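PDB 2NLV: XisI protein-like from Anabaena variabilis, which is of uncharacterised function but, as a XisI-like protein, may act like XisI in site-specific recombination of nitrogen-fixation genes in cyanobacteria. Local coordinates for residues C58-D63 and Q72-D77. Residues are numbered along the deposited sequence; the frame is centred on the assembly and turned at random. Where two conformers were deposited one is given.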
loop_
_atom_site.group_PDB
_atom_site.type_symbol
_atom_site.label_atom_id
_atom_site.label_comp_id
_atom_site.label_asym_id
_atom_site.label_seq_id
_atom_site.Cartn_x
_atom_site.Cartn_y
_atom_site.Cartn_z
ATOM N N CYS A 58 2.941 -5.474 -4.706
ATOM C CA CYS A 58 2.522 -4.215 -5.219
ATOM C C CYS A 58 3.007 -4.081 -6.647
ATOM O O CYS A 58 4.201 -4.103 -6.876
ATOM C CB CYS A 58 3.031 -3.084 -4.355
ATOM S SG CYS A 58 2.452 -1.471 -5.040
ATOM N N VAL A 59 2.069 -3.971 -7.580
ATOM C CA VAL A 59 2.409 -3.881 -8.985
ATOM C C VAL A 59 2.842 -2.466 -9.382
ATOM O O VAL A 59 3.810 -2.294 -10.042
ATOM C CB VAL A 59 1.282 -4.368 -9.879
ATOM C CG1 VAL A 59 1.751 -4.355 -11.355
ATOM C CG2 VAL A 59 0.802 -5.776 -9.403
ATOM N N ILE A 60 2.085 -1.459 -8.972
ATOM C CA ILE A 60 2.491 -0.055 -9.105
ATOM C C ILE A 60 2.101 0.711 -7.865
ATOM O O ILE A 60 1.083 0.453 -7.231
ATOM C CB ILE A 60 1.855 0.668 -10.298
ATOM C CG1 ILE A 60 2.170 -0.045 -11.605
ATOM C CG2 ILE A 60 2.354 2.143 -10.344
ATOM C CD1 ILE A 60 1.528 0.581 -12.806
ATOM N N HIS A 61 2.938 1.687 -7.547
ATOM C CA HIS A 61 2.685 2.592 -6.414
ATOM C C HIS A 61 3.082 4.002 -6.841
ATOM O O HIS A 61 4.209 4.225 -7.297
ATOM C CB HIS A 61 3.526 2.120 -5.242
ATOM C CG HIS A 61 3.454 2.933 -3.983
ATOM N ND1 HIS A 61 3.843 2.393 -2.787
ATOM C CD2 HIS A 61 3.085 4.216 -3.705
ATOM C CE1 HIS A 61 3.705 3.285 -1.816
ATOM N NE2 HIS A 61 3.267 4.411 -2.342
ATOM N N PHE A 62 2.150 4.955 -6.683
ATOM C CA PHE A 62 2.403 6.398 -6.813
ATOM C C PHE A 62 2.135 7.111 -5.514
ATOM O O PHE A 62 1.108 6.839 -4.882
ATOM C CB PHE A 62 1.474 7.004 -7.826
ATOM C CG PHE A 62 1.680 6.556 -9.215
ATOM C CD1 PHE A 62 2.700 7.096 -9.982
ATOM C CD2 PHE A 62 0.741 5.732 -9.809
ATOM C CE1 PHE A 62 2.827 6.729 -11.351
ATOM C CE2 PHE A 62 0.870 5.372 -11.160
ATOM C CZ PHE A 62 1.907 5.886 -11.874
ATOM N N ASP A 63 2.994 8.039 -5.138
ATOM C CA ASP A 63 2.676 9.035 -4.108
ATOM C C ASP A 63 2.555 10.398 -4.757
ATOM O O ASP A 63 3.074 10.608 -5.828
ATOM C CB ASP A 63 3.725 9.074 -3.041
ATOM C CG ASP A 63 3.892 7.725 -2.339
ATOM O OD1 ASP A 63 2.856 7.160 -1.906
ATOM O OD2 ASP A 63 5.046 7.289 -2.215
ATOM N N GLN A 72 6.995 4.903 -7.291
ATOM C CA GLN A 72 7.739 4.160 -6.299
ATOM C C GLN A 72 7.947 2.711 -6.601
ATOM O O GLN A 72 8.841 2.095 -6.059
ATOM C CB GLN A 72 7.073 4.257 -4.913
ATOM C CG GLN A 72 6.832 5.711 -4.417
ATOM C CD GLN A 72 8.020 6.356 -3.767
ATOM O OE1 GLN A 72 9.158 6.036 -4.071
ATOM N NE2 GLN A 72 7.752 7.329 -2.879
ATOM N N GLN A 73 7.109 2.148 -7.460
ATOM C CA GLN A 73 7.189 0.729 -7.805
ATOM C C GLN A 73 6.505 0.560 -9.138
ATOM O O GLN A 73 5.464 1.169 -9.400
ATOM C CB GLN A 73 6.451 -0.089 -6.741
ATOM C CG GLN A 73 6.221 -1.581 -7.001
ATOM C CD GLN A 73 7.273 -2.386 -6.425
ATOM O OE1 GLN A 73 8.436 -2.004 -6.410
ATOM N NE2 GLN A 73 6.873 -3.559 -5.929
ATOM N N ASN A 74 7.070 -0.276 -10.039
ATOM C CA ASN A 74 6.464 -0.641 -11.304
ATOM C C ASN A 74 6.971 -1.995 -11.712
ATOM O O ASN A 74 8.099 -2.135 -12.190
ATOM C CB ASN A 74 6.810 0.337 -12.402
ATOM C CG ASN A 74 6.275 -0.112 -13.728
ATOM O OD1 ASN A 74 5.249 -0.787 -13.808
ATOM N ND2 ASN A 74 6.943 0.334 -14.798
ATOM N N LEU A 75 6.130 -3.013 -11.496
ATOM C CA LEU A 75 6.472 -4.391 -11.938
ATOM C C LEU A 75 5.959 -4.712 -13.303
ATOM O O LEU A 75 6.104 -5.848 -13.749
ATOM C CB LEU A 75 5.937 -5.401 -10.911
ATOM C CG LEU A 75 6.351 -5.195 -9.470
ATOM C CD1 LEU A 75 5.870 -6.322 -8.482
ATOM C CD2 LEU A 75 7.848 -5.013 -9.390
ATOM N N THR A 76 5.335 -3.806 -14.010
ATOM C CA THR A 76 4.857 -4.056 -15.364
ATOM C C THR A 76 5.964 -3.778 -16.382
ATOM O O THR A 76 7.024 -3.288 -16.046
ATOM C CB THR A 76 3.688 -3.145 -15.705
ATOM O OG1 THR A 76 4.180 -1.829 -16.014
ATOM C CG2 THR A 76 2.656 -3.073 -14.561
ATOM N N ASP A 77 5.722 -4.105 -17.634
ATOM C CA ASP A 77 6.696 -3.708 -18.651
ATOM C C ASP A 77 6.218 -2.455 -19.377
ATOM O O ASP A 77 6.721 -2.154 -20.470
ATOM C CB ASP A 77 7.077 -4.864 -19.601
ATOM C CG ASP A 77 5.909 -5.454 -20.268
ATOM O OD1 ASP A 77 4.817 -4.848 -20.185
ATOM O OD2 ASP A 77 6.095 -6.535 -20.901
#
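Ile60 and Asn74 form a non-hydrogen-bonded antiparallel pair in the hairpin of strands 53-65 and 68-74, and His61 and Gln73 form the adjoining hydrogen-bonded pair. The axes of 60-63 and 72-74 approach to 4.6 Å at 151°. A classic bulge, in which Gln72 and Gln73 together face His61, lets His61 O receive Gln72 N while His61 N donates to Gln73 O. Beyond the last pair Leu75 N reaches Val59 O at 2.8 Å, nearly straight. The chain turns a corner at Val59, part of a second bulge opposite Trp44, and Cys58 O, just before it, is met by the Gln73 side chain; that chain, bent at chi2 (94°), brings NE2 to Cys58 O at 2.9 Å, in the carbonyl plane.

Gln72 CB lies over one face of the His61 imidazole, 4.2 Å from its centroid, in a CH-pi contact. The Gln72 chain then folds at chi2 (-83°), so that NE2 meets Asp63 OD2 at 2.8 Å nearly in line with the C-O bond. His61 NE2, with Asp63 OD1 in its ring plane, donates to OD1 at 2.8 Å from above the carboxylate. His41 also bonds OD1, while Gln32 of the second subunit bonds OD2. With an alanine in place of Asp63, His61 NE2 and Gln72 NE2 would probably lose the carboxylate that both donate to, leaving the imidazole less firmly oriented.

At the other end Val59 CG1 packs on Thr76 CG2 at 3.6 Å, and Asn74 OD1 accepts from Thr76 N in an Asx turn, and also from Thr76 OG1. The carboxylate, gripped through both oxygens, fixes the rotation of the imidazole, whose ND1 is held by Tyr56 of the second subunit, and this network ties the hairpin to the dimer interface.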